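Local structure of acetyltransferase (4JXR) at residues Leu84-Ile89 and Gln119-Ile124; Phe140-Leu145 and Ala160-Pro165. The protein probably transfers an acetyl group from acetyl-CoA, which it binds, to an acceptor substrate, as a member of the GNAT acetyltransferase superfamily. One frame throughout, in Å; residues are numbered along the deposited sequence.

Contact 1 of 2, residues Leu84-Ile89 and Gln119-Ile124; sequences LVEDSI and QMIAVI
V85 and M120 face each other in a short parallel pairing in which strands 84-89 and 119-124 approach to 4.6 Å at their axes, run in the same sense and are turned 40° from each other. V85 binds both sides of M120: its N donates to Q119 O at 3.0 Å, and its O accepts from I121 N in a nearly straight bond of 2.8 Å. The next bond, D87 N to I121 O, is longer at 3.2 Å and more bent at the hydrogen; beyond it the strands splay, and a water takes over between them. This water lies within hydrogen-bonding distance of D87 O and E86 OE2 and accepts from V123 N.

On the face carrying L84, Q119, E86 and I121, L84 CG stands anti to the backbone N (chi1 173°), which brings CD1 against Q119 CB and 3.8 Å from I121 CG2. E86 reaches across as an extended chain, with OE2 beside V123 CG2 at 3.6 Å; OE1 forms a salt bridge with R76 of the second subunit, so this buried carboxylate is met by a charge from the partner chain. On the other face the selenomethionine M120 runs extended through CB and CG, which carries SE to D87 CB, and then bends at its last torsion (chi3 -77°), laying CE against V85 CG2 at 3.7 Å. D87 OD1 rests on A122 CB, while OD2 is hydrogen-bonded to H135 NE2 of helix 129-137.

Together with helix 100-115, which covers the M120 and D87 face, the pair forms a beta-alpha-beta unit. Parallel strands that part toward their C-terminal ends are a hallmark of the GNAT fold, where the opening receives acetyl-CoA; I89, at the splayed end, belongs to that binding site.

Contact 2 of 2, residues Phe140-Leu145 and Ala160-Pro165; sequences FELQGL and AFMQRP
F140 and R164 meet at one end of a beta hairpin whose strands, 141-152 and 155-165, are antiparallel and interrupted by a classic beta bulge. Q143 and G144 both face F161: Q143 N gives F161 O a bond of 2.8 Å, G144 N a weak one of 3.3 Å, and F161 N returns a nearly straight bond to G144 O. E141 and Q163 form a hydrogen-bonded pair with two backbone bonds.

The tight part lies towards helices 100-115 and 129-137. R164 CB sits over the centre of the F140 ring in a CH-pi contact, 3.8 Å from the centroid and 6° off its normal, while H135 meets the same ring edge-to-face. The selenomethionine M162 curls at chi3 (74°), turning CE back to F140 CB and to L142 N at 3.7 Å.

Contacts thin out around the more exposed L142 and L145, whose CD1 atoms each lie 4.0 Å from A160 CB. E141 is exposed too, and its side chain merely brushes Q163 O through CB. Q143 and Q163, by contrast, are covered by the second subunit. Q143 bends at chi2 (-57°) and lays CG against Q163 CB. That bend also lets Q143 NE2 donate to E141 O at 3.2 Å, from above the carbonyl plane and on the opposite face from Q163 N, which donates to the same oxygen.

How the contacts relate
Contacts 1 and 2 lie side by side in one mixed sheet, their centres 9 Å apart, because strand 119-125 pairs with strand 155-165 in antiparallel fashion. Backbone bonds, probable on geometry, join them at M120 N to R164 O and at I124 N to A160 O, both 2.8 Å, and the side-chain amides of Q119 and Q163 are hydrogen-bonded. Contact 1 contributes I89 to the acetyl-CoA site, although no ligand is bound to this chain; contact 2 flanks it, the F140 side chain lying about 7 Å from that of I89 and the A160 side chain about 8 Å from that of H128. Both contacts also touch the second subunit.

Contact 1 of 2, residues Leu84-Ile89 and Gln119-Ile124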
loop_
_atom_site.group_PDB
_atom_site.type_symbol
_atom_site.label_atom_id
_atom_site.label_comp_id
_atom_site.label_asym_id
_atom_site.label_seq_id
_atom_site.Cartn_x
_atom_site.Cartn_y
_atom_site.Cartn_z
ATOM N N LEU A 84 5.423 -10.511 -4.611
ATOM C CA LEU A 84 5.950 -9.501 -3.667
ATOM C C LEU A 84 5.343 -9.740 -2.302
ATOM O O LEU A 84 4.131 -9.870 -2.151
ATOM C CB LEU A 84 5.551 -8.130 -4.178
ATOM C CG LEU A 84 5.863 -6.944 -3.238
ATOM C CD1 LEU A 84 7.326 -6.780 -3.001
ATOM C CD2 LEU A 84 5.248 -5.678 -3.781
ATOM N N VAL A 85 6.192 -9.743 -1.290
ATOM C CA VAL A 85 5.781 -9.804 0.093
ATOM C C VAL A 85 6.340 -8.585 0.841
ATOM O O VAL A 85 7.336 -7.978 0.441
ATOM C CB VAL A 85 6.224 -11.086 0.798
ATOM C CG1 VAL A 85 5.302 -12.228 0.462
ATOM C CG2 VAL A 85 7.672 -11.443 0.489
ATOM N N GLU A 86 5.668 -8.246 1.926
ATOM C CA GLU A 86 6.068 -7.184 2.820
ATOM C C GLU A 86 6.294 -7.786 4.186
ATOM O O GLU A 86 5.460 -8.575 4.668
ATOM C CB GLU A 86 4.958 -6.155 2.902
ATOM C CG GLU A 86 5.219 -5.035 3.885
ATOM C CD GLU A 86 4.211 -3.922 3.828
ATOM O OE1 GLU A 86 3.453 -3.816 2.871
ATOM O OE2 GLU A 86 4.186 -3.096 4.786
ATOM N N ASP A 87 7.356 -7.395 4.896
ATOM C CA ASP A 87 7.607 -7.888 6.226
ATOM C C ASP A 87 7.097 -6.960 7.295
ATOM O O ASP A 87 7.169 -5.735 7.139
ATOM C CB ASP A 87 9.132 -8.110 6.489
ATOM C CG ASP A 87 9.964 -6.897 6.470
ATOM O OD1 ASP A 87 10.300 -6.423 5.327
ATOM O OD2 ASP A 87 10.393 -6.458 7.568
ATOM N N SER A 88 6.658 -7.550 8.400
ATOM C CA SER A 88 6.263 -6.848 9.613
ATOM C C SER A 88 6.929 -7.523 10.779
ATOM O O SER A 88 6.916 -8.739 10.897
ATOM C CB SER A 88 4.763 -6.943 9.809
ATOM O OG SER A 88 4.052 -6.238 8.783
ATOM N N ILE A 89 7.574 -6.753 11.657
ATOM C CA ILE A 89 8.332 -7.254 12.795
ATOM C C ILE A 89 8.002 -6.419 14.004
ATOM O O ILE A 89 8.116 -5.203 13.957
ATOM C CB ILE A 89 9.833 -7.175 12.539
ATOM C CG1 ILE A 89 10.248 -7.867 11.266
ATOM C CG2 ILE A 89 10.609 -7.741 13.741
ATOM C CD1 ILE A 89 11.659 -7.556 10.920
ATOM N N GLN A 119 10.394 -10.777 -4.380
ATOM C CA GLN A 119 10.815 -9.483 -3.865
ATOM C C GLN A 119 10.188 -9.317 -2.495
ATOM O O GLN A 119 9.069 -9.772 -2.272
ATOM C CB GLN A 119 10.354 -8.327 -4.753
ATOM C CG GLN A 119 10.842 -8.391 -6.208
ATOM C CD GLN A 119 12.311 -8.127 -6.383
ATOM O OE1 GLN A 119 12.972 -7.447 -5.603
ATOM N NE2 GLN A 119 12.869 -8.659 -7.515
HETATM N N MSE A 120 10.915 -8.626 -1.608
HETATM C CA MSE A 120 10.382 -8.265 -0.300
HETATM C C MSE A 120 10.537 -6.755 -0.112
HETATM O O MSE A 120 11.607 -6.190 -0.365
HETATM C CB MSE A 120 11.100 -9.017 0.811
HETATM C CG MSE A 120 10.461 -8.810 2.204
HETATM SE SE MSE A 120 11.184 -9.951 3.563
HETATM C CE MSE A 120 10.297 -11.549 3.120
ATOM N N ILE A 121 9.461 -6.116 0.321
ATOM C CA ILE A 121 9.434 -4.692 0.648
ATOM C C ILE A 121 9.205 -4.515 2.125
ATOM O O ILE A 121 8.459 -5.253 2.755
ATOM C CB ILE A 121 8.345 -3.974 -0.241
ATOM C CG1 ILE A 121 8.336 -2.453 -0.159
ATOM C CG2 ILE A 121 6.950 -4.474 0.057
ATOM C CD1 ILE A 121 7.516 -1.812 -1.287
ATOM N N ALA A 122 9.866 -3.510 2.692
ATOM C CA ALA A 122 9.613 -3.029 4.032
ATOM C C ALA A 122 9.107 -1.584 3.921
ATOM O O ALA A 122 9.685 -0.768 3.227
ATOM C CB ALA A 122 10.854 -3.071 4.886
ATOM N N VAL A 123 8.017 -1.323 4.610
ATOM C CA VAL A 123 7.407 0.010 4.691
ATOM C C VAL A 123 7.578 0.446 6.122
ATOM O O VAL A 123 6.912 -0.099 7.014
ATOM C CB VAL A 123 5.937 -0.018 4.258
ATOM C CG1 VAL A 123 5.364 1.398 4.383
ATOM C CG2 VAL A 123 5.780 -0.567 2.862
ATOM N N ILE A 124 8.538 1.308 6.392
ATOM C CA ILE A 124 9.059 1.582 7.726
ATOM C C ILE A 124 8.425 2.851 8.258
ATOM O O ILE A 124 8.728 3.972 7.831
ATOM C CB ILE A 124 10.570 1.666 7.707
ATOM C CG1 ILE A 124 11.087 0.224 7.250
ATOM C CG2 ILE A 124 11.113 2.018 9.098
ATOM C CD1 ILE A 124 12.573 0.132 7.097
HETATM O O HOH W 1 6.478 -3.223 6.242
#

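Contact 2 of 2, residues Phe140-Leu145 and Ala160-Pro165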
loop_
_atom_site.group_PDB
_atom_site.type_symbol
_atom_site.label_atom_id
_atom_site.label_comp_id
_atom_site.label_asym_id
_atom_site.label_seq_id
_atom_site.Cartn_x
_atom_site.Cartn_y
_atom_site.Cartn_z
ATOM N N PHE A 140 18.451 -5.345 2.444
ATOM C CA PHE A 140 17.510 -4.393 1.885
ATOM C C PHE A 140 18.230 -3.112 1.506
ATOM O O PHE A 140 19.185 -2.714 2.187
ATOM C CB PHE A 140 16.393 -4.060 2.853
ATOM C CG PHE A 140 15.383 -5.150 3.115
ATOM C CD1 PHE A 140 15.708 -6.271 3.857
ATOM C CD2 PHE A 140 14.086 -5.020 2.669
ATOM C CE1 PHE A 140 14.761 -7.246 4.097
ATOM C CE2 PHE A 140 13.122 -5.977 2.967
ATOM C CZ PHE A 140 13.466 -7.090 3.658
ATOM N N GLU A 141 17.769 -2.466 0.464
ATOM C CA GLU A 141 18.248 -1.147 0.078
ATOM C C GLU A 141 17.111 -0.156 0.136
ATOM O O GLU A 141 15.978 -0.460 -0.207
ATOM C CB GLU A 141 18.793 -1.206 -1.345
ATOM C CG GLU A 141 20.006 -2.137 -1.424
ATOM C CD GLU A 141 20.737 -2.183 -2.737
ATOM O OE1 GLU A 141 20.358 -1.510 -3.725
ATOM O OE2 GLU A 141 21.714 -2.958 -2.746
ATOM N N LEU A 142 17.424 1.054 0.580
ATOM C CA LEU A 142 16.478 2.135 0.621
ATOM C C LEU A 142 16.060 2.537 -0.782
ATOM O O LEU A 142 16.899 2.809 -1.627
ATOM C CB LEU A 142 17.103 3.316 1.404
ATOM C CG LEU A 142 16.206 4.513 1.666
ATOM C CD1 LEU A 142 15.035 4.175 2.549
ATOM C CD2 LEU A 142 17.033 5.624 2.288
ATOM N N GLN A 143 14.776 2.541 -1.043
ATOM C CA GLN A 143 14.226 2.910 -2.300
ATOM C C GLN A 143 13.620 4.277 -2.326
ATOM O O GLN A 143 13.534 4.888 -3.409
ATOM C CB GLN A 143 13.187 1.906 -2.751
ATOM C CG GLN A 143 13.670 0.492 -2.866
ATOM C CD GLN A 143 14.834 0.377 -3.794
ATOM O OE1 GLN A 143 14.778 0.900 -4.934
ATOM N NE2 GLN A 143 15.854 -0.333 -3.396
ATOM N N GLY A 144 13.149 4.790 -1.217
ATOM C CA GLY A 144 12.595 6.144 -1.170
ATOM C C GLY A 144 12.069 6.445 0.177
ATOM O O GLY A 144 11.941 5.586 1.059
ATOM N N LEU A 145 11.772 7.724 0.359
ATOM C CA LEU A 145 11.313 8.269 1.601
ATOM C C LEU A 145 10.106 9.127 1.295
ATOM O O LEU A 145 10.254 10.138 0.582
ATOM C CB LEU A 145 12.501 9.063 2.241
ATOM C CG LEU A 145 12.305 9.653 3.600
ATOM C CD1 LEU A 145 12.120 8.555 4.608
ATOM C CD2 LEU A 145 13.437 10.571 3.969
ATOM N N ALA A 160 9.601 5.236 5.162
ATOM C CA ALA A 160 10.684 4.761 4.299
ATOM C C ALA A 160 10.279 3.468 3.621
ATOM O O ALA A 160 9.617 2.629 4.205
ATOM C CB ALA A 160 11.949 4.537 5.082
ATOM N N PHE A 161 10.666 3.316 2.369
ATOM C CA PHE A 161 10.424 2.093 1.583
ATOM C C PHE A 161 11.761 1.467 1.273
ATOM O O PHE A 161 12.651 2.139 0.728
ATOM C CB PHE A 161 9.717 2.425 0.288
ATOM C CG PHE A 161 8.235 2.753 0.494
ATOM C CD1 PHE A 161 7.800 3.835 1.244
ATOM C CD2 PHE A 161 7.286 1.947 0.008
ATOM C CE1 PHE A 161 6.446 4.109 1.432
ATOM C CE2 PHE A 161 5.913 2.228 0.198
ATOM C CZ PHE A 161 5.556 3.306 0.933
HETATM N N MSE A 162 11.910 0.200 1.604
HETATM C CA MSE A 162 13.137 -0.544 1.307
HETATM C C MSE A 162 12.768 -1.820 0.590
HETATM O O MSE A 162 11.640 -2.307 0.702
HETATM C CB MSE A 162 13.895 -0.879 2.565
HETATM C CG MSE A 162 14.163 0.371 3.430
HETATM SE SE MSE A 162 15.292 -0.032 4.939
HETATM C CE MSE A 162 16.972 -0.235 4.041
ATOM N N GLN A 163 13.726 -2.411 -0.106
ATOM C CA GLN A 163 13.429 -3.605 -0.917
ATOM C C GLN A 163 14.654 -4.510 -0.956
ATOM O O GLN A 163 15.775 -4.031 -1.015
ATOM C CB GLN A 163 13.013 -3.219 -2.320
ATOM C CG GLN A 163 12.489 -4.345 -3.166
ATOM C CD GLN A 163 11.936 -3.858 -4.479
ATOM O OE1 GLN A 163 11.564 -2.701 -4.621
ATOM N NE2 GLN A 163 11.868 -4.762 -5.418
ATOM N N ARG A 164 14.412 -5.809 -1.032
ATOM C CA ARG A 164 15.405 -6.874 -1.180
ATOM C C ARG A 164 14.826 -7.835 -2.271
ATOM O O ARG A 164 13.703 -8.279 -2.083
ATOM C CB ARG A 164 15.591 -7.627 0.161
ATOM C CG ARG A 164 16.777 -8.596 0.131
ATOM C CD ARG A 164 16.699 -9.557 1.323
ATOM N NE ARG A 164 17.850 -10.424 1.499
ATOM C CZ ARG A 164 18.055 -11.599 0.919
ATOM N NH1 ARG A 164 17.282 -12.034 -0.073
ATOM N NH2 ARG A 164 19.058 -12.343 1.359
ATOM N N PRO A 165 15.601 -8.308 -3.267
ATOM C CA PRO A 165 15.150 -9.433 -4.077
ATOM C C PRO A 165 15.180 -10.690 -3.221
ATOM O O PRO A 165 15.950 -10.791 -2.270
ATOM C CB PRO A 165 16.173 -9.494 -5.202
ATOM C CG PRO A 165 17.422 -8.962 -4.575
ATOM C CD PRO A 165 16.948 -7.865 -3.649
#